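Local coordinates for putative endoribonuclease (Klebsiella pneumoniae, PDB 3LYB), which is of unproven activity but belongs to the YjgF-like L-PSP family and may act as an endoribonuclease, at residues B[22-27]-B[145-150]; B[94-99]-B[122-127]; B[38-43]-B[70-75]; B[29-34]-B[74-79]. One frame throughout, in Å; residues are numbered along the deposited sequence.

Interaction 1 (B[22-27]-B[145-150]); sequences DFIFLS and ATVWLP
Phe23 to Leu26 pair with Ala145 to Trp148 as neighbouring antiparallel strands inside the mixed sheet, their short axes 4.6 Å apart at 165°. Four backbone bonds set the register. Those from Ile24 N to Val147 O (2.8 Å) and from Val147 N back to Ile24 O make this the hydrogen-bonded pair; Leu26 N to Ala145 O extends the ladder. Beyond the last strand residue, Leu149 N gives a nearly straight bond to Asp22 O. Strand 141-148 lies between 23-26 and 94-101, with helix 60-85 (Thr83, Ile80) packed against Leu26 and Ala145, consistent with the alpha/beta fold of YjgF-like proteins. Phe23, Phe25, Thr146 and Trp148 project from one face of the sheet. There the edge of the Trp148 five-membered ring meets the face of Phe23, with planes at 55° and centroids 5.0 Å apart; with CG opposite the backbone N (chi1 -169°), Trp148 brings CD1 over the Phe23 ring. Phe23 also packs on Phe23 of a second subunit and Ala20 of a third, so this face lies at subunit interfaces. The face bearing Ile24 and Val147 is aliphatic: Leu26 CD1 meets Val147 CG2 at 3.7 Å, and Ile24 CD1 meets Leu149 CD2 at 3.6 Å.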
loop_
_atom_site.group_PDB
_atom_site.type_symbol
_atom_site.label_atom_id
_atom_site.label_comp_id
_atom_site.label_asym_id
_atom_site.label_seq_id
_atom_site.Cartn_x
_atom_site.Cartn_y
_atom_site.Cartn_z
ATOM N N ASP B 22 -14.351 -1.066 -46.685
ATOM C CA ASP B 22 -15.308 -0.004 -46.387
ATOM C C ASP B 22 -15.067 0.615 -45.002
ATOM O O ASP B 22 -15.843 1.473 -44.525
ATOM C CB ASP B 22 -16.732 -0.554 -46.505
ATOM C CG ASP B 22 -17.015 -1.158 -47.889
ATOM O OD1 ASP B 22 -16.788 -0.489 -48.919
ATOM O OD2 ASP B 22 -17.463 -2.317 -47.952
ATOM N N PHE B 23 -13.972 0.195 -44.372
ATOM C CA PHE B 23 -13.693 0.551 -42.996
ATOM C C PHE B 23 -12.538 1.525 -42.873
ATOM O O PHE B 23 -11.579 1.483 -43.645
ATOM C CB PHE B 23 -13.355 -0.699 -42.187
ATOM C CG PHE B 23 -14.540 -1.518 -41.798
ATOM C CD1 PHE B 23 -15.313 -1.169 -40.698
ATOM C CD2 PHE B 23 -14.866 -2.672 -42.510
ATOM C CE1 PHE B 23 -16.405 -1.944 -40.320
ATOM C CE2 PHE B 23 -15.954 -3.459 -42.137
ATOM C CZ PHE B 23 -16.724 -3.090 -41.042
ATOM N N ILE B 24 -12.641 2.388 -41.877
ATOM C CA ILE B 24 -11.565 3.266 -41.499
ATOM C C ILE B 24 -11.300 3.060 -40.020
ATOM O O ILE B 24 -12.220 3.138 -39.192
ATOM C CB ILE B 24 -11.936 4.708 -41.768
ATOM C CG1 ILE B 24 -12.105 4.898 -43.275
ATOM C CG2 ILE B 24 -10.885 5.675 -41.184
ATOM C CD1 ILE B 24 -13.107 5.938 -43.618
ATOM N N PHE B 25 -10.039 2.776 -39.706
ATOM C CA PHE B 25 -9.604 2.546 -38.341
ATOM C C PHE B 25 -8.812 3.729 -37.825
ATOM O O PHE B 25 -7.862 4.155 -38.463
ATOM C CB PHE B 25 -8.755 1.288 -38.281
ATOM C CG PHE B 25 -9.505 0.044 -38.635
ATOM C CD1 PHE B 25 -9.610 -0.370 -39.965
ATOM C CD2 PHE B 25 -10.113 -0.718 -37.645
ATOM C CE1 PHE B 25 -10.317 -1.525 -40.303
ATOM C CE2 PHE B 25 -10.826 -1.880 -37.968
ATOM C CZ PHE B 25 -10.928 -2.283 -39.302
ATOM N N LEU B 26 -9.214 4.269 -36.678
ATOM C CA LEU B 26 -8.427 5.320 -36.037
ATOM C C LEU B 26 -7.486 4.732 -35.014
ATOM O O LEU B 26 -7.797 3.745 -34.367
ATOM C CB LEU B 26 -9.316 6.384 -35.384
ATOM C CG LEU B 26 -9.778 7.522 -36.294
ATOM C CD1 LEU B 26 -10.833 6.999 -37.233
ATOM C CD2 LEU B 26 -10.342 8.672 -35.521
ATOM N N SER B 27 -6.314 5.332 -34.896
ATOM C CA SER B 27 -5.489 5.141 -33.725
ATOM C C SER B 27 -6.251 5.637 -32.507
ATOM O O SER B 27 -7.054 6.573 -32.627
ATOM C CB SER B 27 -4.221 5.958 -33.877
ATOM O OG SER B 27 -3.393 5.362 -34.850
ATOM N N ALA B 145 -11.561 4.591 -32.231
ATOM C CA ALA B 145 -12.731 4.648 -33.082
ATOM C C ALA B 145 -12.583 3.780 -34.311
ATOM O O ALA B 145 -11.520 3.714 -34.933
ATOM C CB ALA B 145 -13.031 6.099 -33.487
ATOM N N THR B 146 -13.663 3.110 -34.661
ATOM C CA THR B 146 -13.725 2.423 -35.930
ATOM C C THR B 146 -14.894 2.954 -36.791
ATOM O O THR B 146 -16.012 3.150 -36.311
ATOM C CB THR B 146 -13.776 0.918 -35.732
ATOM O OG1 THR B 146 -12.677 0.538 -34.897
ATOM C CG2 THR B 146 -13.640 0.208 -37.060
ATOM N N VAL B 147 -14.595 3.198 -38.061
ATOM C CA VAL B 147 -15.539 3.831 -38.975
ATOM C C VAL B 147 -15.977 2.891 -40.119
ATOM O O VAL B 147 -15.150 2.182 -40.705
ATOM C CB VAL B 147 -14.943 5.141 -39.538
ATOM C CG1 VAL B 147 -16.034 6.044 -39.982
ATOM C CG2 VAL B 147 -14.161 5.871 -38.473
ATOM N N TRP B 148 -17.282 2.864 -40.399
ATOM C CA TRP B 148 -17.803 2.232 -41.630
ATOM C C TRP B 148 -18.266 3.299 -42.599
ATOM O O TRP B 148 -19.180 4.072 -42.314
ATOM C CB TRP B 148 -18.944 1.273 -41.331
ATOM C CG TRP B 148 -19.366 0.383 -42.499
ATOM C CD1 TRP B 148 -18.612 -0.576 -43.123
ATOM C CD2 TRP B 148 -20.653 0.350 -43.129
ATOM N NE1 TRP B 148 -19.351 -1.204 -44.102
ATOM C CE2 TRP B 148 -20.604 -0.649 -44.135
ATOM C CE3 TRP B 148 -21.847 1.067 -42.942
ATOM C CZ2 TRP B 148 -21.705 -0.945 -44.960
ATOM C CZ3 TRP B 148 -22.945 0.771 -43.759
ATOM C CH2 TRP B 148 -22.863 -0.227 -44.756
ATOM N N LEU B 149 -17.619 3.315 -43.753
ATOM C CA LEU B 149 -17.775 4.380 -44.720
ATOM C C LEU B 149 -17.426 3.846 -46.116
ATOM O O LEU B 149 -16.261 3.965 -46.542
ATOM C CB LEU B 149 -16.838 5.519 -44.338
ATOM C CG LEU B 149 -17.068 6.906 -44.916
ATOM C CD1 LEU B 149 -18.472 7.414 -44.597
ATOM C CD2 LEU B 149 -16.022 7.860 -44.379
ATOM N N PRO B 150 -18.423 3.237 -46.824
ATOM C CA PRO B 150 -18.249 2.642 -48.180
ATOM C C PRO B 150 -17.623 3.582 -49.238
ATOM O O PRO B 150 -16.563 3.261 -49.811
ATOM C CB PRO B 150 -19.686 2.253 -48.579
ATOM C CG PRO B 150 -20.366 1.992 -47.266
ATOM C CD PRO B 150 -19.797 3.022 -46.317
#

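Interaction 2 (B[94-99]-B[122-127]); sequences VIKLVQ and PPVSTV
Gln99 reaches across to Ser125 and Thr126 with its side-chain amide, adding two bonds to the ladder of these parallel strands. CG stands beside the backbone N, opposite the carbonyl carbon (chi1 -63°), and the chain bends at chi2, turning NE2 back over the neighbouring strand. NE2 then donates to Ser125 OG (2.9 Å) and to Thr126 O (3.0 Å), both acceptors lying close to the amide plane. Thr126 O is thus gripped twice: Gln99 N (2.7 Å) and Gln99 NE2 approach from opposite faces of its carbonyl plane, NE2 from well above that plane. The amide's other end is held as well, because OE1 is hydrogen-bonded to Tyr110 OH; bonds at both NE2 and OE1 should fix the rotation of the amide. On the same face Leu97 turns CG and CD1 onto Pro123 CG, each 3.9 Å away. The other face carries Lys96, whose CG touches Val124 CG1 at 3.9 Å before the chain bends and takes NZ to a salt bridge with Glu144 of a neighbouring subunit. At the start of the strand Ile95 and Lys96 both oppose Thr146, a classic beta bulge. The pair forms the two strands of a beta-alpha-beta crossover: helix 107-115 covers the Leu97 and Val127 face, while strand 141-148 flanks 94-101 on its far edge.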
loop_
_atom_site.group_PDB
_atom_site.type_symbol
_atom_site.label_atom_id
_atom_site.label_comp_id
_atom_site.label_asym_id
_atom_site.label_seq_id
_atom_site.Cartn_x
_atom_site.Cartn_y
_atom_site.Cartn_z
ATOM N N VAL B 94 -19.059 6.594 -37.356
ATOM C CA VAL B 94 -18.241 5.973 -36.328
ATOM C C VAL B 94 -19.103 4.988 -35.565
ATOM O O VAL B 94 -19.817 5.398 -34.654
ATOM C CB VAL B 94 -17.741 7.003 -35.317
ATOM C CG1 VAL B 94 -16.779 6.352 -34.347
ATOM C CG2 VAL B 94 -17.077 8.195 -36.029
ATOM N N ILE B 95 -19.047 3.709 -35.930
ATOM C CA ILE B 95 -19.932 2.702 -35.331
ATOM C C ILE B 95 -19.413 1.999 -34.056
ATOM O O ILE B 95 -20.203 1.443 -33.277
ATOM C CB ILE B 95 -20.327 1.592 -36.340
ATOM C CG1 ILE B 95 -19.072 0.969 -36.940
ATOM C CG2 ILE B 95 -21.262 2.147 -37.424
ATOM C CD1 ILE B 95 -19.062 -0.508 -36.880
ATOM N N LYS B 96 -18.100 1.997 -33.855
ATOM C CA LYS B 96 -17.506 1.309 -32.712
ATOM C C LYS B 96 -16.610 2.276 -31.968
ATOM O O LYS B 96 -15.808 2.997 -32.569
ATOM C CB LYS B 96 -16.705 0.095 -33.197
ATOM C CG LYS B 96 -16.246 -0.899 -32.136
ATOM C CD LYS B 96 -14.981 -1.607 -32.636
ATOM C CE LYS B 96 -14.870 -3.053 -32.188
ATOM N NZ LYS B 96 -14.784 -3.143 -30.722
ATOM N N LEU B 97 -16.768 2.318 -30.656
ATOM C CA LEU B 97 -15.794 3.022 -29.808
ATOM C C LEU B 97 -15.239 2.093 -28.743
ATOM O O LEU B 97 -15.998 1.355 -28.090
ATOM C CB LEU B 97 -16.416 4.246 -29.142
ATOM C CG LEU B 97 -16.899 5.404 -30.014
ATOM C CD1 LEU B 97 -17.340 6.479 -29.074
ATOM C CD2 LEU B 97 -15.851 5.942 -30.984
ATOM N N VAL B 98 -13.919 2.110 -28.575
ATOM C CA VAL B 98 -13.308 1.490 -27.392
ATOM C C VAL B 98 -12.796 2.619 -26.483
ATOM O O VAL B 98 -11.958 3.423 -26.894
ATOM C CB VAL B 98 -12.225 0.406 -27.722
ATOM C CG1 VAL B 98 -11.719 -0.224 -26.451
ATOM C CG2 VAL B 98 -12.796 -0.679 -28.609
ATOM N N GLN B 99 -13.338 2.686 -25.269
ATOM C CA GLN B 99 -13.017 3.766 -24.345
ATOM C C GLN B 99 -12.295 3.294 -23.085
ATOM O O GLN B 99 -12.801 2.463 -22.340
ATOM C CB GLN B 99 -14.292 4.506 -23.973
ATOM C CG GLN B 99 -14.964 5.199 -25.170
ATOM C CD GLN B 99 -16.443 4.911 -25.233
ATOM O OE1 GLN B 99 -17.233 5.801 -25.480
ATOM N NE2 GLN B 99 -16.827 3.653 -25.018
ATOM N N PRO B 122 -26.501 6.225 -30.550
ATOM C CA PRO B 122 -25.110 6.020 -30.058
ATOM C C PRO B 122 -24.353 4.854 -30.755
ATOM O O PRO B 122 -24.985 4.028 -31.419
ATOM C CB PRO B 122 -25.309 5.722 -28.558
ATOM C CG PRO B 122 -26.761 5.286 -28.433
ATOM C CD PRO B 122 -27.489 6.115 -29.457
ATOM N N PRO B 123 -23.011 4.774 -30.608
ATOM C CA PRO B 123 -22.315 3.654 -31.244
ATOM C C PRO B 123 -22.192 2.407 -30.356
ATOM O O PRO B 123 -22.570 2.437 -29.180
ATOM C CB PRO B 123 -20.921 4.231 -31.549
ATOM C CG PRO B 123 -20.738 5.370 -30.593
ATOM C CD PRO B 123 -22.068 5.660 -29.906
ATOM N N VAL B 124 -21.699 1.318 -30.944
ATOM C CA VAL B 124 -21.229 0.164 -30.180
ATOM C C VAL B 124 -20.098 0.606 -29.258
ATOM O O VAL B 124 -19.331 1.520 -29.590
ATOM C CB VAL B 124 -20.844 -1.001 -31.125
ATOM C CG1 VAL B 124 -19.736 -1.872 -30.566
ATOM C CG2 VAL B 124 -22.095 -1.837 -31.428
ATOM N N SER B 125 -20.017 -0.014 -28.084
ATOM C CA SER B 125 -19.228 0.576 -26.996
ATOM C C SER B 125 -18.563 -0.421 -26.038
ATOM O O SER B 125 -19.186 -1.337 -25.501
ATOM C CB SER B 125 -20.105 1.575 -26.226
ATOM O OG SER B 125 -19.406 2.244 -25.216
ATOM N N THR B 126 -17.274 -0.225 -25.851
ATOM C CA THR B 126 -16.545 -0.904 -24.811
ATOM C C THR B 126 -15.928 0.137 -23.883
ATOM O O THR B 126 -15.376 1.153 -24.330
ATOM C CB THR B 126 -15.459 -1.827 -25.392
ATOM O OG1 THR B 126 -16.090 -2.829 -26.174
ATOM C CG2 THR B 126 -14.656 -2.506 -24.288
ATOM N N VAL B 127 -16.022 -0.129 -22.593
ATOM C CA VAL B 127 -15.573 0.803 -21.572
ATOM C C VAL B 127 -14.821 0.016 -20.517
ATOM O O VAL B 127 -15.418 -0.816 -19.831
ATOM C CB VAL B 127 -16.771 1.472 -20.889
ATOM C CG1 VAL B 127 -16.293 2.436 -19.858
ATOM C CG2 VAL B 127 -17.680 2.167 -21.903
#

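Interaction 3 (B[38-43]-B[70-75]); sequences TIVNGF and LAQSWY. With CA (calcium ion), chain F.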
loop_
_atom_site.group_PDB
_atom_site.type_symbol
_atom_site.label_atom_id
_atom_site.label_comp_id
_atom_site.label_asym_id
_atom_site.label_seq_id
_atom_site.Cartn_x
_atom_site.Cartn_y
_atom_site.Cartn_z
ATOM N N THR B 38 0.685 20.138 -25.448
ATOM C CA THR B 38 0.039 20.229 -24.145
ATOM C C THR B 38 -0.984 19.107 -23.958
ATOM O O THR B 38 -1.703 18.754 -24.897
ATOM C CB THR B 38 -0.711 21.585 -23.942
ATOM O OG1 THR B 38 -0.185 22.604 -24.808
ATOM C CG2 THR B 38 -0.650 22.040 -22.458
ATOM N N ILE B 39 -1.009 18.548 -22.745
ATOM C CA ILE B 39 -2.086 17.700 -22.268
ATOM C C ILE B 39 -3.198 18.626 -21.806
ATOM O O ILE B 39 -2.953 19.531 -21.013
ATOM C CB ILE B 39 -1.677 16.851 -21.017
ATOM C CG1 ILE B 39 -0.399 16.028 -21.248
ATOM C CG2 ILE B 39 -2.839 15.976 -20.536
ATOM C CD1 ILE B 39 -0.399 15.157 -22.517
ATOM N N VAL B 40 -4.411 18.382 -22.289
ATOM C CA VAL B 40 -5.602 19.116 -21.883
ATOM C C VAL B 40 -5.889 18.893 -20.403
ATOM O O VAL B 40 -6.015 17.755 -19.971
ATOM C CB VAL B 40 -6.800 18.663 -22.723
ATOM C CG1 VAL B 40 -8.069 19.336 -22.248
ATOM C CG2 VAL B 40 -6.541 18.971 -24.191
ATOM N N ASN B 41 -5.996 19.960 -19.622
ATOM C CA ASN B 41 -6.098 19.769 -18.164
ATOM C C ASN B 41 -7.311 20.374 -17.455
ATOM O O ASN B 41 -7.487 20.202 -16.253
ATOM C CB ASN B 41 -4.780 20.113 -17.441
ATOM C CG ASN B 41 -4.320 21.557 -17.671
ATOM O OD1 ASN B 41 -4.379 22.106 -18.787
ATOM N ND2 ASN B 41 -3.815 22.169 -16.606
ATOM N N GLY B 42 -8.165 21.051 -18.204
ATOM C CA GLY B 42 -9.353 21.645 -17.623
ATOM C C GLY B 42 -10.039 22.538 -18.624
ATOM O O GLY B 42 -9.629 22.587 -19.790
ATOM N N PHE B 43 -11.076 23.234 -18.155
ATOM C CA PHE B 43 -11.919 24.112 -18.992
ATOM C C PHE B 43 -11.181 25.162 -19.824
ATOM O O PHE B 43 -11.548 25.429 -20.981
ATOM C CB PHE B 43 -12.975 24.810 -18.148
ATOM C CG PHE B 43 -14.086 23.918 -17.737
ATOM C CD1 PHE B 43 -14.716 23.097 -18.670
ATOM C CD2 PHE B 43 -14.523 23.896 -16.418
ATOM C CE1 PHE B 43 -15.774 22.270 -18.297
ATOM C CE2 PHE B 43 -15.576 23.063 -16.037
ATOM C CZ PHE B 43 -16.200 22.245 -16.984
ATOM N N LEU B 70 -14.083 16.445 -18.347
ATOM C CA LEU B 70 -14.999 17.006 -19.343
ATOM C C LEU B 70 -14.188 17.533 -20.510
ATOM O O LEU B 70 -14.406 17.154 -21.658
ATOM C CB LEU B 70 -15.877 18.105 -18.725
ATOM C CG LEU B 70 -16.961 17.658 -17.721
ATOM C CD1 LEU B 70 -17.611 18.860 -17.016
ATOM C CD2 LEU B 70 -18.021 16.758 -18.364
ATOM N N ALA B 71 -13.196 18.352 -20.194
ATOM C CA ALA B 71 -12.331 18.920 -21.210
ATOM C C ALA B 71 -11.617 17.861 -22.026
ATOM O O ALA B 71 -11.581 17.954 -23.240
ATOM C CB ALA B 71 -11.328 19.865 -20.577
ATOM N N GLN B 72 -11.047 16.853 -21.372
ATOM C CA GLN B 72 -10.329 15.795 -22.090
ATOM C C GLN B 72 -11.284 14.962 -22.953
ATOM O O GLN B 72 -10.960 14.602 -24.095
ATOM C CB GLN B 72 -9.556 14.898 -21.121
ATOM C CG GLN B 72 -8.297 15.541 -20.473
ATOM C CD GLN B 72 -7.492 14.547 -19.639
ATOM O OE1 GLN B 72 -7.772 13.356 -19.645
ATOM N NE2 GLN B 72 -6.514 15.033 -18.919
ATOM N N SER B 73 -12.470 14.675 -22.433
ATOM C CA SER B 73 -13.410 13.893 -23.201
ATOM C C SER B 73 -13.785 14.662 -24.450
ATOM O O SER B 73 -13.800 14.114 -25.572
ATOM C CB SER B 73 -14.656 13.572 -22.386
ATOM O OG SER B 73 -14.321 12.835 -21.220
ATOM N N TRP B 74 -14.066 15.950 -24.257
ATOM C CA TRP B 74 -14.572 16.734 -25.345
ATOM C C TRP B 74 -13.470 16.772 -26.400
ATOM O O TRP B 74 -13.691 16.437 -27.570
ATOM C CB TRP B 74 -14.994 18.136 -24.894
ATOM C CG TRP B 74 -15.290 18.990 -26.085
ATOM C CD1 TRP B 74 -16.465 19.040 -26.791
ATOM C CD2 TRP B 74 -14.367 19.846 -26.772
ATOM N NE1 TRP B 74 -16.335 19.901 -27.860
ATOM C CE2 TRP B 74 -15.060 20.413 -27.869
ATOM C CE3 TRP B 74 -13.029 20.205 -26.554
ATOM C CZ2 TRP B 74 -14.457 21.325 -28.752
ATOM C CZ3 TRP B 74 -12.422 21.115 -27.425
ATOM C CH2 TRP B 74 -13.145 21.668 -28.510
ATOM N N TYR B 75 -12.272 17.129 -25.960
ATOM C CA TYR B 75 -11.128 17.238 -26.841
ATOM C C TYR B 75 -10.895 15.976 -27.662
ATOM O O TYR B 75 -10.511 16.033 -28.816
ATOM C CB TYR B 75 -9.893 17.590 -26.013
ATOM C CG TYR B 75 -8.847 18.287 -26.812
ATOM C CD1 TYR B 75 -8.785 19.684 -26.844
ATOM C CD2 TYR B 75 -7.923 17.557 -27.574
ATOM C CE1 TYR B 75 -7.815 20.346 -27.614
ATOM C CE2 TYR B 75 -6.945 18.203 -28.338
ATOM C CZ TYR B 75 -6.904 19.593 -28.365
ATOM O OH TYR B 75 -5.934 20.224 -29.134
HETATM CA CA CA F . -3.266 23.766 -20.198
#
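Val40 is the tight point of this contact, its two methyl groups parted between Ala71 and Tyr75 on the helix. CG1 stands opposite the backbone N (chi1 176°) and meets Ala71 CB at 3.7 Å. CG2 lies over one face of the Tyr75 ring, 3.6 Å from the centroid and 18° off the ring normal, which meets the criteria for a CH-pi contact. The carbonyl of the same residue is held too: Gln72 NE2 donates to Val40 O at 3.0 Å, with the acceptor near the Gln72 amide plane. That amide has further partners in the loop around Thr138, since NE2 also reaches Thr138 O and OE1 accepts from Leu140 N, so both ends are fixed and the buried polar group is satisfied. Farther along, Phe43 CZ touches Leu70 CD1 at 3.7 Å, and Phe43 packs also on Arg51 of helix 48-54. Toward the helix Ile39 adds little, CG2 staying 4.1 Å from Gln72 NE2, as it packs instead on Val32 and Pro135; the looser, solvent side is at Asn41, which is exposed and heads away from the helix at its CB. There OD1 binds the calcium ion at 2.4 Å, beside Asp45 OD1. Four residues apart on one loop, an amide oxygen and a carboxylate oxygen thus supply the two protein ligands of a calcium site, the donor type this metal favours.

Interaction 4 (B[29-34]-B[74-79]); sequences IIPVNP and WYVLES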
loop_
_atom_site.group_PDB
_atom_site.type_symbol
_atom_site.label_atom_id
_atom_site.label_comp_id
_atom_site.label_asym_id
_atom_site.label_seq_id
_atom_site.Cartn_x
_atom_site.Cartn_y
_atom_site.Cartn_z
ATOM N N ILE B 29 -7.140 7.784 -29.532
ATOM C CA ILE B 29 -6.845 9.219 -29.424
ATOM C C ILE B 29 -6.812 9.696 -27.972
ATOM O O ILE B 29 -7.617 9.285 -27.151
ATOM C CB ILE B 29 -7.767 10.074 -30.338
ATOM C CG1 ILE B 29 -7.213 10.033 -31.766
ATOM C CG2 ILE B 29 -7.853 11.550 -29.853
ATOM C CD1 ILE B 29 -8.220 10.366 -32.852
ATOM N N ILE B 30 -5.845 10.546 -27.673
ATOM C CA ILE B 30 -5.694 11.113 -26.349
ATOM C C ILE B 30 -5.815 12.649 -26.394
ATOM O O ILE B 30 -5.614 13.255 -27.442
ATOM C CB ILE B 30 -4.350 10.682 -25.719
ATOM C CG1 ILE B 30 -3.240 10.742 -26.757
ATOM C CG2 ILE B 30 -4.446 9.266 -25.152
ATOM C CD1 ILE B 30 -1.895 11.134 -26.151
ATOM N N PRO B 31 -6.135 13.292 -25.256
ATOM C CA PRO B 31 -6.345 14.749 -25.279
ATOM C C PRO B 31 -5.055 15.573 -25.269
ATOM O O PRO B 31 -4.768 16.262 -24.292
ATOM C CB PRO B 31 -7.133 14.991 -24.006
ATOM C CG PRO B 31 -6.650 13.913 -23.074
ATOM C CD PRO B 31 -6.357 12.714 -23.916
ATOM N N VAL B 32 -4.284 15.500 -26.350
ATOM C CA VAL B 32 -3.095 16.317 -26.482
ATOM C C VAL B 32 -3.251 17.302 -27.612
ATOM O O VAL B 32 -3.842 16.985 -28.658
ATOM C CB VAL B 32 -1.822 15.493 -26.761
ATOM C CG1 VAL B 32 -1.642 14.400 -25.711
ATOM C CG2 VAL B 32 -1.842 14.913 -28.193
ATOM N N ASN B 33 -2.705 18.500 -27.405
ATOM C CA ASN B 33 -2.626 19.484 -28.472
ATOM C C ASN B 33 -1.633 18.997 -29.536
ATOM O O ASN B 33 -0.472 18.732 -29.208
ATOM C CB ASN B 33 -2.208 20.839 -27.913
ATOM C CG ASN B 33 -3.082 21.971 -28.424
ATOM O OD1 ASN B 33 -3.391 22.039 -29.619
ATOM N ND2 ASN B 33 -3.489 22.869 -27.515
ATOM N N PRO B 34 -2.086 18.833 -30.803
ATOM C CA PRO B 34 -1.092 18.490 -31.840
ATOM C C PRO B 34 -0.065 19.619 -32.008
ATOM O O PRO B 34 1.060 19.378 -32.442
ATOM C CB PRO B 34 -1.940 18.320 -33.115
ATOM C CG PRO B 34 -3.341 18.047 -32.621
ATOM C CD PRO B 34 -3.459 18.864 -31.343
ATOM N N TRP B 74 -14.066 15.950 -24.257
ATOM C CA TRP B 74 -14.572 16.734 -25.345
ATOM C C TRP B 74 -13.470 16.772 -26.400
ATOM O O TRP B 74 -13.691 16.437 -27.570
ATOM C CB TRP B 74 -14.994 18.136 -24.894
ATOM C CG TRP B 74 -15.290 18.990 -26.085
ATOM C CD1 TRP B 74 -16.465 19.040 -26.791
ATOM C CD2 TRP B 74 -14.367 19.846 -26.772
ATOM N NE1 TRP B 74 -16.335 19.901 -27.860
ATOM C CE2 TRP B 74 -15.060 20.413 -27.869
ATOM C CE3 TRP B 74 -13.029 20.205 -26.554
ATOM C CZ2 TRP B 74 -14.457 21.325 -28.752
ATOM C CZ3 TRP B 74 -12.422 21.115 -27.425
ATOM C CH2 TRP B 74 -13.145 21.668 -28.510
ATOM N N TYR B 75 -12.272 17.129 -25.960
ATOM C CA TYR B 75 -11.128 17.238 -26.841
ATOM C C TYR B 75 -10.895 15.976 -27.662
ATOM O O TYR B 75 -10.511 16.033 -28.816
ATOM C CB TYR B 75 -9.893 17.590 -26.013
ATOM C CG TYR B 75 -8.847 18.287 -26.812
ATOM C CD1 TYR B 75 -8.785 19.684 -26.844
ATOM C CD2 TYR B 75 -7.923 17.557 -27.574
ATOM C CE1 TYR B 75 -7.815 20.346 -27.614
ATOM C CE2 TYR B 75 -6.945 18.203 -28.338
ATOM C CZ TYR B 75 -6.904 19.593 -28.365
ATOM O OH TYR B 75 -5.934 20.224 -29.134
ATOM N N VAL B 76 -11.131 14.825 -27.062
ATOM C CA VAL B 76 -10.866 13.574 -27.738
ATOM C C VAL B 76 -11.960 13.291 -28.742
ATOM O O VAL B 76 -11.686 12.900 -29.879
ATOM C CB VAL B 76 -10.762 12.392 -26.734
ATOM C CG1 VAL B 76 -11.047 11.043 -27.420
ATOM C CG2 VAL B 76 -9.414 12.384 -26.105
ATOM N N LEU B 77 -13.200 13.460 -28.288
ATOM C CA LEU B 77 -14.360 13.223 -29.129
ATOM C C LEU B 77 -14.387 14.131 -30.355
ATOM O O LEU B 77 -14.619 13.661 -31.470
ATOM C CB LEU B 77 -15.633 13.333 -28.314
ATOM C CG LEU B 77 -15.865 12.124 -27.403
ATOM C CD1 LEU B 77 -17.074 12.332 -26.518
ATOM C CD2 LEU B 77 -16.023 10.828 -28.203
ATOM N N GLU B 78 -14.092 15.413 -30.149
ATOM C CA GLU B 78 -13.974 16.375 -31.243
ATOM C C GLU B 78 -12.828 16.042 -32.199
ATOM O O GLU B 78 -12.953 16.259 -33.403
ATOM C CB GLU B 78 -13.861 17.807 -30.698
ATOM C CG GLU B 78 -13.621 18.912 -31.752
ATOM C CD GLU B 78 -14.836 19.208 -32.665
ATOM O OE1 GLU B 78 -15.959 18.719 -32.380
ATOM O OE2 GLU B 78 -14.647 19.951 -33.665
ATOM N N SER B 79 -11.724 15.515 -31.679
ATOM C CA SER B 79 -10.633 15.041 -32.539
ATOM C C SER B 79 -11.141 13.965 -33.474
ATOM O O SER B 79 -10.858 13.983 -34.667
ATOM C CB SER B 79 -9.486 14.464 -31.711
ATOM O OG SER B 79 -8.832 15.480 -30.978
#
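Tyr75 O accepts two hydrogen bonds from Ser79, one helical turn on: from the backbone N at 3.2 Å and from the side-chain OG at 2.8 Å. The two residues sit on the helix side that meets the loop, where Pro31 is the centre of an inverse gamma turn closed by Val32 N to Ile30 O (2.8 Å). In Ser79, OG lies beside the backbone N, opposite the carbonyl carbon (chi1 -68°), which turns it toward Tyr75 O and leaves CB to the loop, where it touches Ile29 CG2 at 3.8 Å. Val76, the residue after Tyr75, points CG2 at the proline: that methyl lies 3.8 Å from Pro31 CD, and CG1 faces Ile29 CG2 as the two side chains slide past each other in opposite directions. Pro31 and Ile29 thus lie on Val76, which also packs on Val143 of strand 141-148, placing the contact between loop, helix and sheet. Beyond the turn the chain follows the Tyr75 ring outward. Its CE2 is 3.3 Å from Val32 O. At the end of the ring the Asn33 amide is turned 69° to the ring plane, and Pro34 CD comes to 3.6 Å from Tyr75 OH.

In the fold
From the N terminus, strand 23-26 opens the widest loop, which interaction 1 closes only at the C-terminal end of the modelled chain; the other three contacts nest within it. The loop after this strand first gives 29-34 to interaction 4 and then 38-43 to interaction 3, both ending on helix 60-85 and sharing Trp74 and Tyr75. Their loop segments are also joined, by probable bonds from Val40 N to Pro31 O and from Asn33 N to Thr38 O. Interaction 2 follows in series, pairing the strands of the crossover. It meets interaction 1 through a probable bond from Thr146 N to Lys96 O, as strands 141-148 and 94-101 are neighbours in the sheet.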